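PDB 2IIZ: melanin biosynthesis protein TyrA, putative, which binds heme b and, as a member of the DyP-type peroxidase family, probably acts as a heme-dependent, dye-decolorizing peroxidase. Local coordinates for residues F104-C109 with M257-C262; R160-V165 with L242-P247. All coordinates share one frame; numbering follows the deposited sequence.

Contact 1 of 2, residues F104-C109 with M257-C262. With HEM (protoporphyrin IX containing Fe), chain C.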
# COMPACT_ATOMS: atom_id res chain seq x y z
N PHE A 104 -15.55 -11.79 1.48
CA PHE A 104 -14.84 -10.58 1.83
C PHE A 104 -14.10 -10.84 3.15
O PHE A 104 -14.70 -11.30 4.13
CB PHE A 104 -15.84 -9.43 1.96
CG PHE A 104 -15.24 -8.11 2.41
CD1 PHE A 104 -13.98 -7.70 2.00
CD2 PHE A 104 -15.97 -7.27 3.24
CE1 PHE A 104 -13.46 -6.48 2.42
CE2 PHE A 104 -15.45 -6.07 3.66
CZ PHE A 104 -14.19 -5.68 3.24
N VAL A 105 -12.80 -10.54 3.13
CA VAL A 105 -11.97 -10.60 4.31
C VAL A 105 -11.48 -9.19 4.60
O VAL A 105 -10.72 -8.59 3.81
CB VAL A 105 -10.76 -11.56 4.12
CG1 VAL A 105 -9.86 -11.52 5.33
CG2 VAL A 105 -11.23 -12.98 3.89
N HIS A 106 -11.93 -8.68 5.74
CA HIS A 106 -11.65 -7.33 6.19
C HIS A 106 -10.67 -7.39 7.33
O HIS A 106 -10.99 -7.92 8.40
CB HIS A 106 -12.94 -6.75 6.70
CG HIS A 106 -12.82 -5.37 7.25
ND1 HIS A 106 -13.12 -4.25 6.51
CD2 HIS A 106 -12.45 -4.93 8.47
CE1 HIS A 106 -12.93 -3.17 7.25
NE2 HIS A 106 -12.52 -3.55 8.44
N LEU A 107 -9.47 -6.86 7.09
CA LEU A 107 -8.39 -6.95 8.08
C LEU A 107 -7.87 -5.59 8.50
O LEU A 107 -7.70 -4.69 7.66
CB LEU A 107 -7.21 -7.77 7.53
CG LEU A 107 -7.57 -9.13 6.95
CD1 LEU A 107 -6.32 -9.81 6.37
CD2 LEU A 107 -8.24 -10.03 7.98
N ARG A 108 -7.61 -5.44 9.79
CA ARG A 108 -7.17 -4.14 10.32
C ARG A 108 -6.10 -4.21 11.39
O ARG A 108 -6.02 -5.18 12.14
CB ARG A 108 -8.38 -3.35 10.82
CG ARG A 108 -8.77 -2.32 9.80
CD ARG A 108 -10.16 -1.88 9.92
NE ARG A 108 -10.40 -1.14 11.14
CZ ARG A 108 -11.45 -0.35 11.34
NH1 ARG A 108 -12.37 -0.16 10.39
NH2 ARG A 108 -11.58 0.25 12.50
N CYS A 109 -5.27 -3.16 11.45
CA CYS A 109 -4.15 -3.09 12.40
C CYS A 109 -3.46 -1.73 12.32
O CYS A 109 -3.50 -1.05 11.28
CB CYS A 109 -3.12 -4.19 12.05
SG CYS A 109 -1.87 -4.53 13.32
N MSE A 257 -12.85 3.79 0.77
CA MSE A 257 -13.41 2.47 0.79
C MSE A 257 -14.53 2.54 1.78
O MSE A 257 -14.34 2.35 3.00
CB MSE A 257 -12.40 1.43 1.22
CG MSE A 257 -12.93 -0.02 1.11
SE MSE A 257 -13.35 -0.61 -0.67
CE MSE A 257 -11.64 -0.47 -1.44
N PHE A 258 -15.72 2.81 1.25
CA PHE A 258 -16.87 2.92 2.09
C PHE A 258 -17.40 1.58 2.54
O PHE A 258 -17.70 0.71 1.72
CB PHE A 258 -18.01 3.67 1.42
CG PHE A 258 -19.17 3.83 2.32
CD1 PHE A 258 -19.24 4.92 3.17
CD2 PHE A 258 -20.18 2.88 2.34
CE1 PHE A 258 -20.31 5.09 4.02
CE2 PHE A 258 -21.27 3.03 3.19
CZ PHE A 258 -21.34 4.14 4.04
N ILE A 259 -17.53 1.45 3.86
CA ILE A 259 -18.04 0.24 4.46
C ILE A 259 -19.13 0.58 5.46
O ILE A 259 -18.88 1.33 6.39
CB ILE A 259 -16.91 -0.54 5.17
CG1 ILE A 259 -15.74 -0.76 4.17
CG2 ILE A 259 -17.46 -1.84 5.74
CD1 ILE A 259 -14.65 -1.65 4.66
N SER A 260 -20.33 0.03 5.26
CA SER A 260 -21.41 0.15 6.23
C SER A 260 -21.64 -1.17 6.96
O SER A 260 -21.58 -2.23 6.36
CB SER A 260 -22.70 0.55 5.54
OG SER A 260 -23.81 0.45 6.43
N THR A 261 -21.91 -1.08 8.27
CA THR A 261 -22.19 -2.24 9.11
C THR A 261 -23.44 -1.94 9.91
O THR A 261 -23.55 -0.87 10.49
CB THR A 261 -21.04 -2.55 10.07
OG1 THR A 261 -20.98 -1.54 11.09
CG2 THR A 261 -19.70 -2.61 9.34
N CYS A 262 -24.39 -2.87 9.93
CA CYS A 262 -25.71 -2.59 10.48
C CYS A 262 -26.50 -3.87 10.77
O CYS A 262 -26.30 -4.89 10.11
CB CYS A 262 -26.47 -1.72 9.48
SG CYS A 262 -27.99 -0.95 10.10
CHA HEM C . -21.13 11.65 7.54
CHB HEM C . -17.76 11.57 4.10
CHC HEM C . -20.19 8.20 1.71
CHD HEM C . -23.26 7.86 5.38
C1A HEM C . -20.02 11.95 6.80
C2A HEM C . -19.05 12.98 7.11
C3A HEM C . -18.12 12.94 6.14
C4A HEM C . -18.47 11.90 5.22
CMA HEM C . -16.88 13.84 5.99
CAA HEM C . -19.12 13.93 8.33
CBA HEM C . -18.36 13.36 9.54
CGA HEM C . -19.17 12.29 10.24
O1A HEM C . -18.83 11.07 10.12
O2A HEM C . -20.17 12.63 10.92
C1B HEM C . -18.14 10.66 3.16
C2B HEM C . -17.41 10.39 1.93
C3B HEM C . -18.09 9.45 1.27
C4B HEM C . -19.25 9.12 2.06
CMB HEM C . -16.10 11.11 1.55
CAB HEM C . -17.79 8.78 -0.08
CBB HEM C . -17.21 9.46 -1.06
C1C HEM C . -21.24 7.85 2.50
C2C HEM C . -22.24 6.89 2.12
C3C HEM C . -23.10 6.79 3.13
C4C HEM C . -22.65 7.68 4.18
CMC HEM C . -22.24 6.17 0.76
CAC HEM C . -24.36 5.91 3.25
CBC HEM C . -24.81 5.09 2.28
C1D HEM C . -22.96 8.82 6.31
C2D HEM C . -23.64 8.97 7.57
C3D HEM C . -22.97 10.15 8.25
C4D HEM C . -21.97 10.60 7.32
CMD HEM C . -24.80 8.10 8.11
CAD HEM C . -23.29 10.77 9.62
CBD HEM C . -24.23 11.95 9.39
CGD HEM C . -24.85 12.45 10.67
O1D HEM C . -24.42 13.55 11.15
O2D HEM C . -25.75 11.76 11.20
NA HEM C . -19.64 11.30 5.64
NB HEM C . -19.26 9.87 3.21
NC HEM C . -21.50 8.32 3.76
ND HEM C . -21.98 9.79 6.20
FE HEM C . -20.68 9.97 4.59

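Contact 2 of 2, residues R160-V165 with L242-P247. With HEM (protoporphyrin IX containing Fe), chain C.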
# COMPACT_ATOMS: atom_id res chain seq x y z
N ARG A 160 -21.03 1.28 23.48
CA ARG A 160 -21.97 0.17 23.36
C ARG A 160 -23.06 0.42 22.35
O ARG A 160 -23.68 -0.54 21.89
CB ARG A 160 -22.61 -0.14 24.73
CG ARG A 160 -21.79 -1.10 25.55
CD ARG A 160 -21.96 -2.53 25.04
NE ARG A 160 -20.68 -3.15 24.70
CZ ARG A 160 -20.55 -4.37 24.17
NH1 ARG A 160 -21.63 -5.12 23.91
NH2 ARG A 160 -19.34 -4.85 23.89
N HIS A 161 -23.31 1.68 22.01
CA HIS A 161 -24.25 1.98 20.94
C HIS A 161 -23.83 1.33 19.62
O HIS A 161 -24.67 0.91 18.85
CB HIS A 161 -24.44 3.48 20.75
CG HIS A 161 -25.69 3.83 20.02
ND1 HIS A 161 -26.94 3.45 20.47
CD2 HIS A 161 -25.90 4.52 18.87
CE1 HIS A 161 -27.86 3.89 19.63
NE2 HIS A 161 -27.25 4.54 18.65
N ARG A 162 -22.52 1.25 19.37
CA ARG A 162 -22.00 0.56 18.18
C ARG A 162 -22.58 -0.84 18.04
O ARG A 162 -23.04 -1.23 16.98
CB ARG A 162 -20.49 0.42 18.26
CG ARG A 162 -19.74 1.73 18.39
CD ARG A 162 -18.30 1.48 18.78
NE ARG A 162 -17.46 1.24 17.62
CZ ARG A 162 -17.00 2.18 16.80
NH1 ARG A 162 -17.29 3.47 17.00
NH2 ARG A 162 -16.24 1.85 15.77
N GLN A 163 -22.54 -1.59 19.12
CA GLN A 163 -23.06 -2.94 19.08
C GLN A 163 -24.57 -2.90 18.74
O GLN A 163 -25.05 -3.63 17.88
CB GLN A 163 -22.76 -3.68 20.40
CG GLN A 163 -21.32 -4.30 20.47
CD GLN A 163 -20.20 -3.26 20.55
OE1 GLN A 163 -20.44 -2.10 20.87
NE2 GLN A 163 -18.96 -3.69 20.25
N GLU A 164 -25.28 -2.02 19.43
CA GLU A 164 -26.73 -1.82 19.25
C GLU A 164 -27.08 -1.56 17.77
O GLU A 164 -28.06 -2.10 17.24
CB GLU A 164 -27.18 -0.63 20.11
CG GLU A 164 -28.68 -0.47 20.30
CD GLU A 164 -29.24 -1.27 21.45
OE1 GLU A 164 -28.44 -1.84 22.24
OE2 GLU A 164 -30.48 -1.32 21.58
N VAL A 165 -26.28 -0.73 17.11
CA VAL A 165 -26.54 -0.35 15.71
C VAL A 165 -26.09 -1.45 14.75
O VAL A 165 -26.81 -1.77 13.82
CB VAL A 165 -25.82 0.97 15.33
CG1 VAL A 165 -25.91 1.26 13.83
CG2 VAL A 165 -26.41 2.12 16.11
N LEU A 242 -23.10 1.91 11.40
CA LEU A 242 -21.75 2.05 11.90
C LEU A 242 -20.80 1.89 10.74
O LEU A 242 -20.62 0.82 10.20
CB LEU A 242 -21.44 1.02 13.00
CG LEU A 242 -19.98 1.06 13.48
CD1 LEU A 242 -19.73 2.23 14.43
CD2 LEU A 242 -19.60 -0.25 14.12
N ARG A 243 -20.19 2.99 10.35
CA ARG A 243 -19.27 2.96 9.23
C ARG A 243 -17.89 2.60 9.69
O ARG A 243 -17.49 2.97 10.80
CB ARG A 243 -19.19 4.32 8.58
CG ARG A 243 -20.42 4.73 7.84
CD ARG A 243 -20.38 6.23 7.63
NE ARG A 243 -20.66 6.94 8.88
CZ ARG A 243 -20.17 8.13 9.22
NH1 ARG A 243 -19.34 8.79 8.42
NH2 ARG A 243 -20.52 8.65 10.38
N GLN A 244 -17.18 1.90 8.83
CA GLN A 244 -15.83 1.47 9.11
C GLN A 244 -14.92 1.85 7.95
O GLN A 244 -13.94 1.17 7.72
CB GLN A 244 -15.80 -0.05 9.27
CG GLN A 244 -16.46 -0.57 10.56
CD GLN A 244 -15.63 -0.34 11.81
OE1 GLN A 244 -14.58 0.30 11.78
NE2 GLN A 244 -16.11 -0.86 12.95
N SER A 245 -15.25 2.94 7.23
CA SER A 245 -14.56 3.28 5.98
C SER A 245 -13.18 3.83 6.22
O SER A 245 -12.90 4.34 7.31
CB SER A 245 -15.32 4.36 5.22
OG SER A 245 -16.69 4.16 5.31
N MSE A 246 -12.33 3.74 5.21
CA MSE A 246 -10.98 4.31 5.27
C MSE A 246 -10.55 4.82 3.90
O MSE A 246 -11.03 4.31 2.90
CB MSE A 246 -10.01 3.26 5.73
CG MSE A 246 -10.37 2.75 7.11
SE MSE A 246 -9.05 1.76 8.00
CE MSE A 246 -7.60 3.05 8.00
N PRO A 247 -9.65 5.83 3.84
CA PRO A 247 -9.05 6.19 2.56
C PRO A 247 -8.33 4.99 1.97
O PRO A 247 -7.96 4.10 2.73
CB PRO A 247 -8.01 7.27 2.94
CG PRO A 247 -8.55 7.86 4.19
CD PRO A 247 -9.15 6.70 4.92
CHA HEM C . -21.13 11.65 7.54
CHB HEM C . -17.76 11.57 4.10
CHC HEM C . -20.19 8.20 1.71
CHD HEM C . -23.26 7.86 5.38
C1A HEM C . -20.02 11.95 6.80
C2A HEM C . -19.05 12.98 7.11
C3A HEM C . -18.12 12.94 6.14
C4A HEM C . -18.47 11.90 5.22
CMA HEM C . -16.88 13.84 5.99
CAA HEM C . -19.12 13.93 8.33
CBA HEM C . -18.36 13.36 9.54
CGA HEM C . -19.17 12.29 10.24
O1A HEM C . -18.83 11.07 10.12
O2A HEM C . -20.17 12.63 10.92
C1B HEM C . -18.14 10.66 3.16
C2B HEM C . -17.41 10.39 1.93
C3B HEM C . -18.09 9.45 1.27
C4B HEM C . -19.25 9.12 2.06
CMB HEM C . -16.10 11.11 1.55
CAB HEM C . -17.79 8.78 -0.08
CBB HEM C . -17.21 9.46 -1.06
C1C HEM C . -21.24 7.85 2.50
C2C HEM C . -22.24 6.89 2.12
C3C HEM C . -23.10 6.79 3.13
C4C HEM C . -22.65 7.68 4.18
CMC HEM C . -22.24 6.17 0.76
CAC HEM C . -24.36 5.91 3.25
CBC HEM C . -24.81 5.09 2.28
C1D HEM C . -22.96 8.82 6.31
C2D HEM C . -23.64 8.97 7.57
C3D HEM C . -22.97 10.15 8.25
C4D HEM C . -21.97 10.60 7.32
CMD HEM C . -24.80 8.10 8.11
CAD HEM C . -23.29 10.77 9.62
CBD HEM C . -24.23 11.95 9.39
CGD HEM C . -24.85 12.45 10.67
O1D HEM C . -24.42 13.55 11.15
O2D HEM C . -25.75 11.76 11.20
NA HEM C . -19.64 11.30 5.64
NB HEM C . -19.26 9.87 3.21
NC HEM C . -21.50 8.32 3.76
ND HEM C . -21.98 9.79 6.20
FE HEM C . -20.68 9.97 4.59

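Contact 1 of 2, residues F104-C109 with M257-C262
Between the N- and C-terminal ferredoxin-like halves of this DyP-type peroxidase, in the interior enclosed by their antiparallel strands, I259 on strand 254-262 reaches across to F104 and H106 on strand 103-109. The two strands are not neighbours in the sheet: the CA atoms of H106 and I259 are 10.1 Å apart, and side chains alone bridge the gap. The methyl CD1 of I259 does the touching. It lies at the edge of the H106 imidazole, near the ring plane, 3.5 Å from H106 CE1 and equally close to ND1, and it also meets the rim of the F104 ring, CZ to CD1 being 4.3 Å. H106 extends inward because its CG is anti to the backbone N (chi1 178°), which brings the ND1-CE1 side to the methyl. No hydrogen bond joins residues 104-109 to 257-262.

F258, the next residue back from I259, projects to the other side of its strand and packs on pyrrole ring C of the heme. Its CE1 comes within 3.3 Å of heme C2C and its CZ within 3.3 Å of heme C3C, while the heme methyl CMC sits 3.8 Å above the centre of the phenyl ring. Without the phenyl ring, as with an alanine here, a gap would probably open against pyrrole ring C, with the heme less firmly held on that side.

On the interior side F63 stacks on H106 and Y24 of strand 21-29 touches I259; on the heme side F258 packs against Y186 of strand 179-188 and S245 of strand 238-249.

Contact 2 of 2, residues R160-V165 with L242-P247
L242 presses its CD1 methyl onto one face of the R162 guanidinium, 3.6 Å above the centre of the group. The two side chains lie obliquely to each other, and the methyl is nearly equidistant from R162 NH1 and NH2. A bend in the arginine at chi3 turns the flat group so that its face meets the leucine; NE is hydrogen-bonded to the carbonyl of C15. The Q244 amide stands steeply against the guanidinium, their planes 77° apart, with NE2 3.9 Å from R162 NH2 and no bond between them. Its oxygen pairs with R108, and NE2 donates to the carbonyls of V14 and A16. Helix 160-166 thus packs on strand 238-249 in the C-terminal half of the DyP fold, and V165 adds its CG1 methyl 3.8 Å from L242 N. R243, between L242 and Q244, points away from the helix to the heme. One face of its guanidinium lies over heme C3D, and NH1 and NH2 both donate to propionate oxygen O1A, at 2.9 and 3.0 Å, with N-H...O angles of 148° and 144°. D152 forms a salt bridge with R243 NH1.

Overall arrangement
The centres of contacts 1 and 2 are 10 Å apart, and in sequence both segments of contact 2 fall between the two segments of contact 1. Strands 238-249 and 254-262 are adjacent in the sheet and join the two sites directly: T261 OG1 and L242 O lie 2.5 Å apart in a probable hydrogen bond. Strand 103-109 is tied to 238-249 as well, with R108 NH1 2.7 Å from Q244 OE1. Both contacts reach the heme through binding residues, F258 from contact 1 and R243 from contact 2, whose side chains touch each other. G153, E155 and N230 add further hydrogen bonds to the cofactor, and H225 is the axial ligand of its iron.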